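Local atomic coordinates of N-terminal acetyltransferase B complex subunit MDM20 (Candida albicans, PDB entry 5K04), a protein that serves as the non-catalytic subunit of the NatB N-terminal acetyltransferase complex and probably holds the catalytic subunit NAT3 within its curved array of helices. Residues K63-L68 and D83-M88; L96-A101 and L114-N119; T307-Y312 and T339-R344; S323-L328 and R344-Q349. One frame throughout, in Å; residues are numbered along the deposited sequence.

Contact 1 (K63-L68 and D83-M88)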
loop_
_atom_site.group_PDB
_atom_site.type_symbol
_atom_site.label_atom_id
_atom_site.label_comp_id
_atom_site.label_asym_id
_atom_site.label_seq_id
_atom_site.Cartn_x
_atom_site.Cartn_y
_atom_site.Cartn_z
ATOM N N LYS A 63 8.569 -30.722 -27.961
ATOM C CA LYS A 63 7.208 -31.081 -28.338
ATOM C C LYS A 63 6.321 -29.844 -28.490
ATOM O O LYS A 63 5.484 -29.777 -29.404
ATOM C CB LYS A 63 6.646 -32.056 -27.317
ATOM C CG LYS A 63 7.146 -33.506 -27.473
ATOM C CD LYS A 63 6.591 -34.441 -26.394
ATOM C CE LYS A 63 7.243 -35.830 -26.482
ATOM N NZ LYS A 63 6.721 -36.835 -25.494
ATOM N N ASN A 64 6.501 -28.844 -27.619
ATOM C CA ASN A 64 5.725 -27.609 -27.740
ATOM C C ASN A 64 6.205 -26.768 -28.916
ATOM O O ASN A 64 5.397 -26.127 -29.597
ATOM C CB ASN A 64 5.793 -26.803 -26.437
ATOM C CG ASN A 64 4.844 -27.321 -25.372
ATOM O OD1 ASN A 64 3.908 -28.065 -25.664
ATOM N ND2 ASN A 64 5.076 -26.914 -24.125
ATOM N N LEU A 65 7.517 -26.761 -29.173
ATOM C CA LEU A 65 8.026 -26.145 -30.394
ATOM C C LEU A 65 7.424 -26.805 -31.624
ATOM O O LEU A 65 7.090 -26.129 -32.604
ATOM C CB LEU A 65 9.553 -26.230 -30.435
ATOM C CG LEU A 65 10.313 -25.259 -29.527
ATOM C CD1 LEU A 65 11.814 -25.455 -29.657
ATOM C CD2 LEU A 65 9.930 -23.826 -29.850
ATOM N N GLU A 66 7.287 -28.132 -31.587
ATOM C CA GLU A 66 6.631 -28.858 -32.668
ATOM C C GLU A 66 5.197 -28.373 -32.862
ATOM O O GLU A 66 4.749 -28.181 -33.998
ATOM C CB GLU A 66 6.674 -30.359 -32.367
ATOM C CG GLU A 66 6.049 -31.251 -33.425
ATOM C CD GLU A 66 6.325 -32.727 -33.177
ATOM O OE1 GLU A 66 6.780 -33.070 -32.062
ATOM O OE2 GLU A 66 6.097 -33.541 -34.099
ATOM N N LEU A 67 4.472 -28.149 -31.762
ATOM C CA LEU A 67 3.095 -27.666 -31.856
ATOM C C LEU A 67 3.031 -26.257 -32.433
ATOM O O LEU A 67 2.142 -25.945 -33.236
ATOM C CB LEU A 67 2.435 -27.684 -30.481
ATOM C CG LEU A 67 2.150 -29.005 -29.782
ATOM C CD1 LEU A 67 1.700 -28.679 -28.386
ATOM C CD2 LEU A 67 1.071 -29.780 -30.516
ATOM N N LEU A 68 3.954 -25.390 -32.017
ATOM C CA LEU A 68 3.941 -24.004 -32.467
ATOM C C LEU A 68 3.959 -23.912 -33.985
ATOM O O LEU A 68 3.224 -23.112 -34.579
ATOM C CB LEU A 68 5.133 -23.266 -31.856
ATOM C CG LEU A 68 5.473 -21.868 -32.353
ATOM C CD1 LEU A 68 4.240 -20.969 -32.334
ATOM C CD2 LEU A 68 6.568 -21.281 -31.481
ATOM N N ASP A 83 1.823 -19.419 -22.643
ATOM C CA ASP A 83 2.104 -19.590 -21.224
ATOM C C ASP A 83 3.299 -20.516 -21.014
ATOM O O ASP A 83 4.218 -20.193 -20.253
ATOM C CB ASP A 83 0.862 -20.123 -20.513
ATOM C CG ASP A 83 1.021 -20.149 -19.017
ATOM O OD1 ASP A 83 1.936 -19.473 -18.506
ATOM O OD2 ASP A 83 0.236 -20.855 -18.354
ATOM N N PHE A 84 3.322 -21.658 -21.711
ATOM C CA PHE A 84 4.399 -22.628 -21.525
ATOM C C PHE A 84 5.758 -22.035 -21.882
ATOM O O PHE A 84 6.730 -22.191 -21.135
ATOM C CB PHE A 84 4.136 -23.891 -22.353
ATOM C CG PHE A 84 3.041 -24.768 -21.797
ATOM C CD1 PHE A 84 3.218 -25.469 -20.613
ATOM C CD2 PHE A 84 1.840 -24.913 -22.473
ATOM C CE1 PHE A 84 2.202 -26.275 -20.111
ATOM C CE2 PHE A 84 0.819 -25.702 -21.974
ATOM C CZ PHE A 84 1.003 -26.391 -20.797
ATOM N N PHE A 85 5.850 -21.356 -23.027
ATOM C CA PHE A 85 7.141 -20.818 -23.451
ATOM C C PHE A 85 7.606 -19.707 -22.524
ATOM O O PHE A 85 8.798 -19.613 -22.209
ATOM C CB PHE A 85 7.065 -20.317 -24.894
ATOM C CG PHE A 85 6.864 -21.413 -25.901
ATOM C CD1 PHE A 85 7.900 -22.280 -26.221
ATOM C CD2 PHE A 85 5.640 -21.582 -26.523
ATOM C CE1 PHE A 85 7.717 -23.293 -27.144
ATOM C CE2 PHE A 85 5.449 -22.596 -27.444
ATOM C CZ PHE A 85 6.492 -23.452 -27.756
ATOM N N SER A 86 6.681 -18.853 -22.082
ATOM C CA SER A 86 7.039 -17.829 -21.111
ATOM C C SER A 86 7.532 -18.449 -19.810
ATOM O O SER A 86 8.445 -17.913 -19.173
ATOM C CB SER A 86 5.845 -16.906 -20.860
ATOM O OG SER A 86 4.675 -17.646 -20.551
ATOM N N LYS A 87 6.951 -19.584 -19.405
ATOM C CA LYS A 87 7.418 -20.288 -18.214
ATOM C C LYS A 87 8.855 -20.765 -18.359
ATOM O O LYS A 87 9.546 -20.930 -17.350
ATOM C CB LYS A 87 6.501 -21.482 -17.908
ATOM C CG LYS A 87 5.081 -21.108 -17.462
ATOM C CD LYS A 87 4.079 -22.243 -17.725
ATOM C CE LYS A 87 3.956 -23.201 -16.544
ATOM N NZ LYS A 87 3.236 -24.465 -16.898
ATOM N N MET A 88 9.321 -20.989 -19.586
ATOM C CA MET A 88 10.671 -21.468 -19.839
ATOM C C MET A 88 11.606 -20.356 -20.304
ATOM O O MET A 88 12.631 -20.639 -20.932
ATOM C CB MET A 88 10.647 -22.602 -20.863
ATOM C CG MET A 88 9.553 -23.621 -20.632
ATOM S SD MET A 88 9.697 -24.518 -19.082
ATOM C CE MET A 88 11.303 -25.255 -19.298
#

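Contact 2 (L96-A101 and L114-N119)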
loop_
_atom_site.group_PDB
_atom_site.type_symbol
_atom_site.label_atom_id
_atom_site.label_comp_id
_atom_site.label_asym_id
_atom_site.label_seq_id
_atom_site.Cartn_x
_atom_site.Cartn_y
_atom_site.Cartn_z
ATOM N N LEU A 96 5.333 -15.503 -30.459
ATOM C CA LEU A 96 5.157 -15.980 -31.825
ATOM C C LEU A 96 3.879 -16.800 -32.011
ATOM O O LEU A 96 3.350 -16.863 -33.127
ATOM C CB LEU A 96 6.387 -16.792 -32.240
ATOM C CG LEU A 96 6.862 -16.604 -33.687
ATOM C CD1 LEU A 96 6.982 -15.114 -34.023
ATOM C CD2 LEU A 96 8.190 -17.320 -33.902
ATOM N N VAL A 97 3.374 -17.445 -30.956
ATOM C CA VAL A 97 2.137 -18.214 -31.093
ATOM C C VAL A 97 0.991 -17.301 -31.499
ATOM O O VAL A 97 0.220 -17.608 -32.415
ATOM C CB VAL A 97 1.813 -18.963 -29.789
ATOM C CG1 VAL A 97 0.785 -20.054 -30.065
ATOM C CG2 VAL A 97 3.057 -19.557 -29.190
ATOM N N TYR A 98 0.861 -16.162 -30.813
ATOM C CA TYR A 98 -0.206 -15.221 -31.132
ATOM C C TYR A 98 0.039 -14.543 -32.476
ATOM O O TYR A 98 -0.884 -14.427 -33.293
ATOM C CB TYR A 98 -0.326 -14.185 -30.021
ATOM C CG TYR A 98 -1.074 -14.625 -28.774
ATOM C CD1 TYR A 98 -2.458 -14.584 -28.727
ATOM C CD2 TYR A 98 -0.395 -15.018 -27.625
ATOM C CE1 TYR A 98 -3.153 -14.957 -27.580
ATOM C CE2 TYR A 98 -1.082 -15.380 -26.474
ATOM C CZ TYR A 98 -2.463 -15.352 -26.462
ATOM O OH TYR A 98 -3.157 -15.716 -25.331
ATOM N N GLU A 99 1.279 -14.094 -32.720
ATOM C CA GLU A 99 1.603 -13.397 -33.966
ATOM C C GLU A 99 1.352 -14.284 -35.175
ATOM O O GLU A 99 0.838 -13.822 -36.201
ATOM C CB GLU A 99 3.060 -12.934 -33.958
ATOM C CG GLU A 99 3.423 -11.960 -32.853
ATOM C CD GLU A 99 4.881 -11.531 -32.906
ATOM O OE1 GLU A 99 5.329 -11.060 -33.971
ATOM O OE2 GLU A 99 5.581 -11.683 -31.885
ATOM N N ASN A 100 1.725 -15.559 -35.078
ATOM C CA ASN A 100 1.475 -16.477 -36.181
ATOM C C ASN A 100 -0.019 -16.629 -36.427
ATOM O O ASN A 100 -0.461 -16.688 -37.579
ATOM C CB ASN A 100 2.124 -17.834 -35.893
ATOM C CG ASN A 100 3.648 -17.803 -36.030
ATOM O OD1 ASN A 100 4.207 -16.953 -36.724
ATOM N ND2 ASN A 100 4.319 -18.734 -35.362
ATOM N N ALA A 101 -0.814 -16.667 -35.354
ATOM C CA ALA A 101 -2.260 -16.812 -35.506
ATOM C C ALA A 101 -2.879 -15.570 -36.137
ATOM O O ALA A 101 -3.756 -15.674 -37.002
ATOM C CB ALA A 101 -2.903 -17.099 -34.146
ATOM N N LEU A 114 -6.988 -9.303 -27.767
ATOM C CA LEU A 114 -7.562 -9.013 -26.450
ATOM C C LEU A 114 -7.296 -10.138 -25.457
ATOM O O LEU A 114 -7.067 -9.876 -24.271
ATOM C CB LEU A 114 -9.069 -8.746 -26.562
ATOM C CG LEU A 114 -9.431 -7.466 -27.337
ATOM C CD1 LEU A 114 -10.935 -7.227 -27.398
ATOM C CD2 LEU A 114 -8.707 -6.229 -26.795
ATOM N N SER A 115 -7.339 -11.396 -25.915
ATOM C CA SER A 115 -6.934 -12.525 -25.071
ATOM C C SER A 115 -5.455 -12.417 -24.699
ATOM O O SER A 115 -5.082 -12.528 -23.527
ATOM C CB SER A 115 -7.228 -13.841 -25.808
ATOM O OG SER A 115 -6.567 -14.949 -25.231
ATOM N N TRP A 116 -4.601 -12.202 -25.710
ATOM C CA TRP A 116 -3.182 -11.920 -25.518
ATOM C C TRP A 116 -2.962 -10.839 -24.469
ATOM O O TRP A 116 -2.120 -10.976 -23.576
ATOM C CB TRP A 116 -2.590 -11.482 -26.860
ATOM C CG TRP A 116 -1.119 -11.525 -26.944
ATOM C CD1 TRP A 116 -0.249 -11.927 -25.969
ATOM C CD2 TRP A 116 -0.318 -11.168 -28.079
ATOM N NE1 TRP A 116 1.043 -11.840 -26.428
ATOM C CE2 TRP A 116 1.028 -11.370 -27.717
ATOM C CE3 TRP A 116 -0.610 -10.678 -29.353
ATOM C CZ2 TRP A 116 2.081 -11.103 -28.591
ATOM C CZ3 TRP A 116 0.433 -10.419 -30.225
ATOM C CH2 TRP A 116 1.764 -10.634 -29.842
ATOM N N PHE A 117 -3.712 -9.745 -24.576
ATOM C CA PHE A 117 -3.516 -8.603 -23.693
ATOM C C PHE A 117 -4.014 -8.908 -22.285
ATOM O O PHE A 117 -3.310 -8.658 -21.303
ATOM C CB PHE A 117 -4.228 -7.383 -24.290
ATOM C CG PHE A 117 -4.272 -6.187 -23.385
ATOM C CD1 PHE A 117 -3.101 -5.566 -22.963
ATOM C CD2 PHE A 117 -5.486 -5.668 -22.973
ATOM C CE1 PHE A 117 -3.148 -4.458 -22.126
ATOM C CE2 PHE A 117 -5.543 -4.558 -22.145
ATOM C CZ PHE A 117 -4.368 -3.952 -21.720
ATOM N N ASP A 118 -5.228 -9.461 -22.180
ATOM C CA ASP A 118 -5.802 -9.790 -20.876
ATOM C C ASP A 118 -4.931 -10.779 -20.121
ATOM O O ASP A 118 -4.782 -10.678 -18.902
ATOM C CB ASP A 118 -7.211 -10.347 -21.049
ATOM C CG ASP A 118 -8.196 -9.287 -21.495
ATOM O OD1 ASP A 118 -7.787 -8.112 -21.617
ATOM O OD2 ASP A 118 -9.373 -9.617 -21.718
ATOM N N ASN A 119 -4.341 -11.737 -20.832
ATOM C CA ASN A 119 -3.457 -12.698 -20.198
ATOM C C ASN A 119 -2.088 -12.104 -19.907
ATOM O O ASN A 119 -1.396 -12.591 -19.013
ATOM C CB ASN A 119 -3.326 -13.946 -21.078
ATOM C CG ASN A 119 -4.631 -14.762 -21.142
ATOM O OD1 ASN A 119 -5.125 -15.096 -22.216
ATOM N ND2 ASN A 119 -5.183 -15.079 -19.980
#

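Contact 3 (T307-Y312 and T339-R344)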
loop_
_atom_site.group_PDB
_atom_site.type_symbol
_atom_site.label_atom_id
_atom_site.label_comp_id
_atom_site.label_asym_id
_atom_site.label_seq_id
_atom_site.Cartn_x
_atom_site.Cartn_y
_atom_site.Cartn_z
ATOM N N THR A 307 -5.000 29.123 16.942
ATOM C CA THR A 307 -6.040 28.234 17.448
ATOM C C THR A 307 -6.301 27.054 16.521
ATOM O O THR A 307 -7.213 26.263 16.797
ATOM C CB THR A 307 -7.353 28.990 17.666
ATOM O OG1 THR A 307 -7.910 29.349 16.403
ATOM C CG2 THR A 307 -7.130 30.253 18.499
ATOM N N LYS A 308 -5.518 26.912 15.449
ATOM C CA LYS A 308 -5.683 25.840 14.474
ATOM C C LYS A 308 -4.493 24.893 14.531
ATOM O O LYS A 308 -3.337 25.323 14.608
ATOM C CB LYS A 308 -5.837 26.394 13.054
ATOM C CG LYS A 308 -6.885 27.511 12.950
ATOM C CD LYS A 308 -8.295 27.038 13.303
ATOM C CE LYS A 308 -9.326 28.121 12.973
ATOM N NZ LYS A 308 -10.749 27.677 13.117
ATOM N N LEU A 309 -4.784 23.597 14.475
ATOM C CA LEU A 309 -3.726 22.610 14.587
ATOM C C LEU A 309 -2.732 22.691 13.426
ATOM O O LEU A 309 -1.621 22.164 13.532
ATOM C CB LEU A 309 -4.373 21.230 14.699
ATOM C CG LEU A 309 -3.592 20.113 15.388
ATOM C CD1 LEU A 309 -3.260 20.468 16.840
ATOM C CD2 LEU A 309 -4.388 18.829 15.316
ATOM N N CYS A 310 -3.098 23.376 12.339
ATOM C CA CYS A 310 -2.215 23.527 11.187
ATOM C C CYS A 310 -1.049 24.481 11.438
ATOM O O CYS A 310 -0.032 24.359 10.745
ATOM C CB CYS A 310 -3.007 24.006 9.958
ATOM S SG CYS A 310 -3.717 25.640 10.001
ATOM N N CYS A 311 -1.161 25.398 12.421
ATOM C CA CYS A 311 -0.255 26.547 12.498
ATOM C C CYS A 311 1.214 26.124 12.429
ATOM O O CYS A 311 1.981 26.631 11.606
ATOM C CB CYS A 311 -0.527 27.354 13.781
ATOM S SG CYS A 311 0.288 28.933 13.848
ATOM N N TYR A 312 1.612 25.192 13.291
ATOM C CA TYR A 312 3.019 24.806 13.391
ATOM C C TYR A 312 3.544 24.259 12.074
ATOM O O TYR A 312 4.634 24.637 11.627
ATOM C CB TYR A 312 3.213 23.758 14.484
ATOM C CG TYR A 312 4.613 23.198 14.487
ATOM C CD1 TYR A 312 5.669 23.916 15.041
ATOM C CD2 TYR A 312 4.880 21.958 13.942
ATOM C CE1 TYR A 312 6.959 23.407 15.048
ATOM C CE2 TYR A 312 6.163 21.441 13.941
ATOM C CZ TYR A 312 7.201 22.173 14.493
ATOM O OH TYR A 312 8.474 21.643 14.484
ATOM N N THR A 339 -3.597 26.598 20.801
ATOM C CA THR A 339 -2.553 27.612 20.926
ATOM C C THR A 339 -1.367 27.066 21.710
ATOM O O THR A 339 -0.214 27.233 21.304
ATOM C CB THR A 339 -3.113 28.866 21.604
ATOM O OG1 THR A 339 -4.228 29.363 20.857
ATOM C CG2 THR A 339 -2.047 29.972 21.721
ATOM N N VAL A 340 -1.636 26.374 22.822
ATOM C CA VAL A 340 -0.555 25.817 23.630
ATOM C C VAL A 340 0.167 24.702 22.878
ATOM O O VAL A 340 1.397 24.592 22.932
ATOM C CB VAL A 340 -1.109 25.338 24.982
ATOM C CG1 VAL A 340 -0.004 24.682 25.822
ATOM C CG2 VAL A 340 -1.722 26.509 25.731
ATOM N N VAL A 341 -0.583 23.866 22.163
ATOM C CA VAL A 341 0.026 22.777 21.406
ATOM C C VAL A 341 1.018 23.334 20.389
ATOM O O VAL A 341 2.155 22.861 20.278
ATOM C CB VAL A 341 -1.070 21.923 20.737
ATOM C CG1 VAL A 341 -0.505 21.075 19.605
ATOM C CG2 VAL A 341 -1.755 21.047 21.764
ATOM N N ASN A 342 0.603 24.359 19.641
ATOM C CA ASN A 342 1.490 24.953 18.647
ATOM C C ASN A 342 2.714 25.575 19.310
ATOM O O ASN A 342 3.851 25.339 18.882
ATOM C CB ASN A 342 0.721 25.983 17.814
ATOM C CG ASN A 342 -0.170 25.327 16.738
ATOM O OD1 ASN A 342 0.276 24.454 16.002
ATOM N ND2 ASN A 342 -1.432 25.744 16.672
ATOM N N ASN A 343 2.499 26.334 20.394
ATOM C CA ASN A 343 3.609 26.981 21.097
ATOM C C ASN A 343 4.609 25.962 21.626
ATOM O O ASN A 343 5.823 26.148 21.487
ATOM C CB ASN A 343 3.083 27.847 22.240
ATOM C CG ASN A 343 2.271 29.023 21.748
ATOM O OD1 ASN A 343 2.187 29.269 20.544
ATOM N ND2 ASN A 343 1.659 29.753 22.674
ATOM N N ARG A 344 4.121 24.868 22.223
ATOM C CA ARG A 344 5.031 23.838 22.723
ATOM C C ARG A 344 5.801 23.175 21.586
ATOM O O ARG A 344 6.950 22.758 21.769
ATOM C CB ARG A 344 4.255 22.795 23.516
ATOM C CG ARG A 344 3.659 23.324 24.814
ATOM C CD ARG A 344 4.714 23.448 25.895
ATOM N NE ARG A 344 4.177 24.068 27.107
ATOM C CZ ARG A 344 4.009 23.436 28.264
ATOM N NH1 ARG A 344 4.345 22.157 28.379
ATOM N NH2 ARG A 344 3.502 24.082 29.298
HETATM O O HOH W 1 -0.283 21.536 16.048
#

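Contact 4 (S323-L328 and R344-Q349)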
loop_
_atom_site.group_PDB
_atom_site.type_symbol
_atom_site.label_atom_id
_atom_site.label_comp_id
_atom_site.label_asym_id
_atom_site.label_seq_id
_atom_site.Cartn_x
_atom_site.Cartn_y
_atom_site.Cartn_z
ATOM N N SER A 323 13.143 36.251 17.156
ATOM C CA SER A 323 12.266 37.142 17.914
ATOM C C SER A 323 10.851 36.576 18.036
ATOM O O SER A 323 10.220 36.698 19.095
ATOM C CB SER A 323 12.229 38.514 17.246
ATOM O OG SER A 323 11.758 38.409 15.915
ATOM N N PHE A 324 10.325 35.987 16.956
ATOM C CA PHE A 324 8.980 35.417 16.999
ATOM C C PHE A 324 8.899 34.288 18.012
ATOM O O PHE A 324 7.957 34.220 18.812
ATOM C CB PHE A 324 8.575 34.916 15.610
ATOM C CG PHE A 324 7.429 33.931 15.624
ATOM C CD1 PHE A 324 6.118 34.367 15.774
ATOM C CD2 PHE A 324 7.666 32.571 15.478
ATOM C CE1 PHE A 324 5.067 33.460 15.784
ATOM C CE2 PHE A 324 6.622 31.660 15.484
ATOM C CZ PHE A 324 5.319 32.102 15.638
ATOM N N ILE A 325 9.891 33.396 17.996
ATOM C CA ILE A 325 9.946 32.295 18.944
ATOM C C ILE A 325 10.137 32.805 20.363
ATOM O O ILE A 325 9.675 32.175 21.322
ATOM C CB ILE A 325 11.064 31.327 18.539
ATOM C CG1 ILE A 325 10.850 30.839 17.098
ATOM C CG2 ILE A 325 11.155 30.173 19.534
ATOM C CD1 ILE A 325 9.720 29.826 16.958
ATOM N N GLY A 326 10.816 33.945 20.522
ATOM C CA GLY A 326 11.012 34.518 21.841
ATOM C C GLY A 326 9.725 34.743 22.601
ATOM O O GLY A 326 9.721 34.734 23.835
ATOM N N SER A 327 8.618 34.934 21.885
ATOM C CA SER A 327 7.308 34.948 22.517
ATOM C C SER A 327 6.932 33.543 22.996
ATOM O O SER A 327 5.893 32.995 22.611
ATOM C CB SER A 327 6.269 35.515 21.548
ATOM O OG SER A 327 6.693 36.777 21.055
ATOM N N LEU A 328 7.801 32.952 23.823
ATOM C CA LEU A 328 7.538 31.724 24.565
ATOM C C LEU A 328 7.228 32.007 26.034
ATOM O O LEU A 328 7.461 31.157 26.901
ATOM C CB LEU A 328 8.726 30.763 24.447
ATOM C CG LEU A 328 10.153 31.196 24.841
ATOM C CD1 LEU A 328 10.451 31.015 26.327
ATOM C CD2 LEU A 328 11.198 30.448 24.011
ATOM N N ARG A 344 4.121 24.868 22.223
ATOM C CA ARG A 344 5.031 23.838 22.723
ATOM C C ARG A 344 5.801 23.175 21.586
ATOM O O ARG A 344 6.950 22.758 21.769
ATOM C CB ARG A 344 4.255 22.795 23.516
ATOM C CG ARG A 344 3.659 23.324 24.814
ATOM C CD ARG A 344 4.714 23.448 25.895
ATOM N NE ARG A 344 4.177 24.068 27.107
ATOM C CZ ARG A 344 4.009 23.436 28.264
ATOM N NH1 ARG A 344 4.345 22.157 28.379
ATOM N NH2 ARG A 344 3.502 24.082 29.298
ATOM N N LYS A 345 5.179 23.061 20.410
ATOM C CA LYS A 345 5.890 22.552 19.242
ATOM C C LYS A 345 6.932 23.551 18.756
ATOM O O LYS A 345 8.054 23.165 18.412
ATOM C CB LYS A 345 4.899 22.243 18.129
ATOM C CG LYS A 345 4.075 20.995 18.367
ATOM C CD LYS A 345 2.846 21.007 17.490
ATOM C CE LYS A 345 2.843 19.876 16.526
ATOM N NZ LYS A 345 1.438 19.502 16.244
ATOM N N PHE A 346 6.578 24.840 18.719
ATOM C CA PHE A 346 7.523 25.840 18.241
ATOM C C PHE A 346 8.795 25.839 19.084
ATOM O O PHE A 346 9.903 25.905 18.540
ATOM C CB PHE A 346 6.873 27.221 18.233
ATOM C CG PHE A 346 5.903 27.439 17.099
ATOM C CD1 PHE A 346 6.339 27.393 15.775
ATOM C CD2 PHE A 346 4.562 27.715 17.348
ATOM C CE1 PHE A 346 5.455 27.589 14.716
ATOM C CE2 PHE A 346 3.666 27.926 16.304
ATOM C CZ PHE A 346 4.115 27.855 14.981
ATOM N N VAL A 347 8.663 25.729 20.410
ATOM C CA VAL A 347 9.816 25.748 21.317
ATOM C C VAL A 347 10.358 24.339 21.529
ATOM O O VAL A 347 11.230 24.124 22.375
ATOM C CB VAL A 347 9.452 26.380 22.668
ATOM C CG1 VAL A 347 8.846 27.749 22.459
ATOM C CG2 VAL A 347 8.495 25.478 23.431
ATOM N N ASN A 348 9.858 23.386 20.746
ATOM C CA ASN A 348 10.146 21.955 20.881
ATOM C C ASN A 348 10.282 21.518 22.342
ATOM O O ASN A 348 11.327 21.047 22.789
ATOM C CB ASN A 348 11.390 21.564 20.094
ATOM C CG ASN A 348 11.554 20.057 20.004
ATOM O OD1 ASN A 348 10.590 19.308 20.176
ATOM N ND2 ASN A 348 12.777 19.605 19.749
ATOM N N GLN A 349 9.187 21.673 23.086
ATOM C CA GLN A 349 9.151 21.234 24.473
ATOM C C GLN A 349 8.546 19.843 24.547
ATOM O O GLN A 349 7.475 19.598 23.991
ATOM C CB GLN A 349 8.357 22.198 25.351
ATOM C CG GLN A 349 8.512 21.880 26.839
ATOM C CD GLN A 349 7.995 22.988 27.706
ATOM O OE1 GLN A 349 8.081 24.164 27.351
ATOM N NE2 GLN A 349 7.439 22.626 28.851
#

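Contact 1 (K63-L68 and D83-M88)
Asn64 meets both Phe84 and Phe85 where two successive helices, 58-69 and 75-87, cross in the N-terminal part of an all-helical array consistent with the TPR-like superhelix of this family. The short axes run 11.1 Å apart at 137°, well short of antiparallel, and the CA atoms of Asn64 and Phe84 are 8.1 Å from each other.

Along the first helix, Asn64 comes first. Its CB lies 3.7 Å from Phe85 CZ, while its side chain crosses that of Phe84 at about a right angle. Leu65 follows from the next position on the helix, and the CD2 branch does the touching, 3.5 Å from Phe85 CE1. Leu68, one turn on from Asn64, brings its own CD2 to 4.3 Å from Phe85 CZ; the same side chain also reaches Val97 and Asn100 on helix 91-104.

Phe85 meets Asn64, Leu65 and Leu68 alike; with CG beside the backbone N (chi1 -67°) its ring reaches across to helix 58-69. There the ring edge points at a main-chain carbonyl: Asn64 O lies in the ring plane, 3.4 Å from Phe85 CZ.

Contact 2 (L96-A101 and L114-N119)
Ser115 OG is hydrogen-bonded to Glu79 OE2 on helix 75-87 and also receives a weak bond of 3.5 Å from Tyr98 OH. The serine oxygen lies near the plane of the Tyr98 ring, at its edge, while Trp116 occupies one face of that ring.

That face contact dominates the 255 Å² buried here. The tyrosine ring and the five-membered ring of Trp116 form an offset stack, with centroids 3.9 Å apart and planes only 2° from parallel. The two side chains come from opposing helices and slide past each other in opposite directions, so each places its CB over the partner's ring: Tyr98 CB is 3.6 Å from the centroid of the indole six-membered ring, and Trp116 CB is 3.7 Å from the tyrosine centroid, both as CH-pi contacts. On the tryptophan, CG is anti to the backbone N (chi1 -163°), and the indole extends toward helix 91-104. Glu99 CG approaches Trp116 CH2 at 3.7 Å, while its OE1 bonds to Tyr135 OH.

The helix segments run nearly antiparallel, at 163°, as neighbours in the helical array. Helix 75-87 meets Tyr98 through Glu79 and Ser82, and helix 126-138 meets Trp116 through Ile132 and Tyr135.

Contact 3 (T307-Y312 and T339-R344)
Residues Lys308 to Cys311 form a type I turn that leads into the short helix 311-315, and this turn is set against helix 337-346, with the CA atoms of Tyr312 and Asn342 5.5 Å apart. The turn closes through Cys311 N, 3.1 Å from Lys308 O.

Asn342 bonds to the main chain of the turn through both ends of its amide. Its CG stands beside its own backbone N (chi1 -78°), which aims the amide into the bend. Asn342 ND2 donates to Lys308 O over 2.8 Å with an N-H...O angle of 157°, a fairly straight bond that stays close to the amide plane; it reaches the carbonyl from the face opposite to Cys311 N. ND2 also bonds to Asn306 O. Asn342 OD1 accepts from Tyr312 N at 3.1 Å, with the donor 59° out of the carbonyl plane, and from a water 3.0 Å away that donates its other proton to Leu309 O at 2.9 Å. Around this polar core, Leu309 CD1 packs on Val341 CG1 at 4.0 Å, and Thr307 and Thr339 lie side by side, the latter's OG1 bonded to Asn306 OD1.

Lys308 NZ bonds to Arg86 O of the NAT3 subunit, and its side chain passes about 6 Å from bound coenzyme A. Both ends of a buried amide are thus satisfied, largely by main-chain groups. The fourfold grip fixes the rotation of Asn342 and probably steadies the turn that faces the catalytic subunit.

Contact 4 (S323-L328 and R344-Q349)
Phe324 turns the edge of its ring toward one face of Phe346 in an edge-to-face (T-shaped) pair: the planes stand at 87° and the centroids are 5.5 Å apart. The meeting is off-centre, since Phe324 CE2 sits above the rim of the Phe346 ring, 4.3 Å from CD1. Phe346 makes a second edge-to-face pairing, with Tyr312, and Phe324 makes one with Tyr302, so the rings form a chain of near-perpendicular neighbours.

Aliphatic groups extend the contact. Ile325 crosses Phe346 at about a right angle, its CD1 4.1 Å from Phe346 CB. Val347 has CG1 beside its backbone N (chi1 -54°), and this branch does its touching: it lies 3.6 Å from Leu328 CB and also approaches Ile325 CG2 at 4.4 Å.

Val347 is where the helix loses its helical backbone angles. A Schellman motif closes the end, with Asn348 at positive phi (37°), Gln349 N bonded to Arg344 O at 2.8 Å and Asn348 N bonded to Lys345 O at 3.0 Å. The valine therefore reaches Leu328 from a helix terminus, and Leu328 itself lies just beyond the end of helix 322-326.

The contact lies at the surface and joins the C-terminal ends of two short helices, 322-326 and 337-346. Helix 295-305 adjoins both phenylalanines through Val298 and Tyr302, and helix 311-315 packs on Phe346 through Cys311 and Leu315.

In the fold
From the N terminus, contact 1 closes a loop between helices 58-69 and 75-87, and contact 2 follows in series, joining 91-104 to 109-120. They touch where Leu68 CD1 meets Val97 CG2 at 3.6 Å, so the two helix pairs pack against each other through helices 58-69 and 91-104. Contacts 3 and 4 lie on the opposite side of the chain's centre; contacts 2 and 3 are about 42 Å apart at their nearest atoms. These later contacts cross: 323-328 falls between the segments of contact 3, and both use helix 337-346, sharing Arg344. Tyr312 CE1 packs 3.5 Å from Lys345 O, tying helices 311-315, 322-326 and 337-346 together beside NAT3.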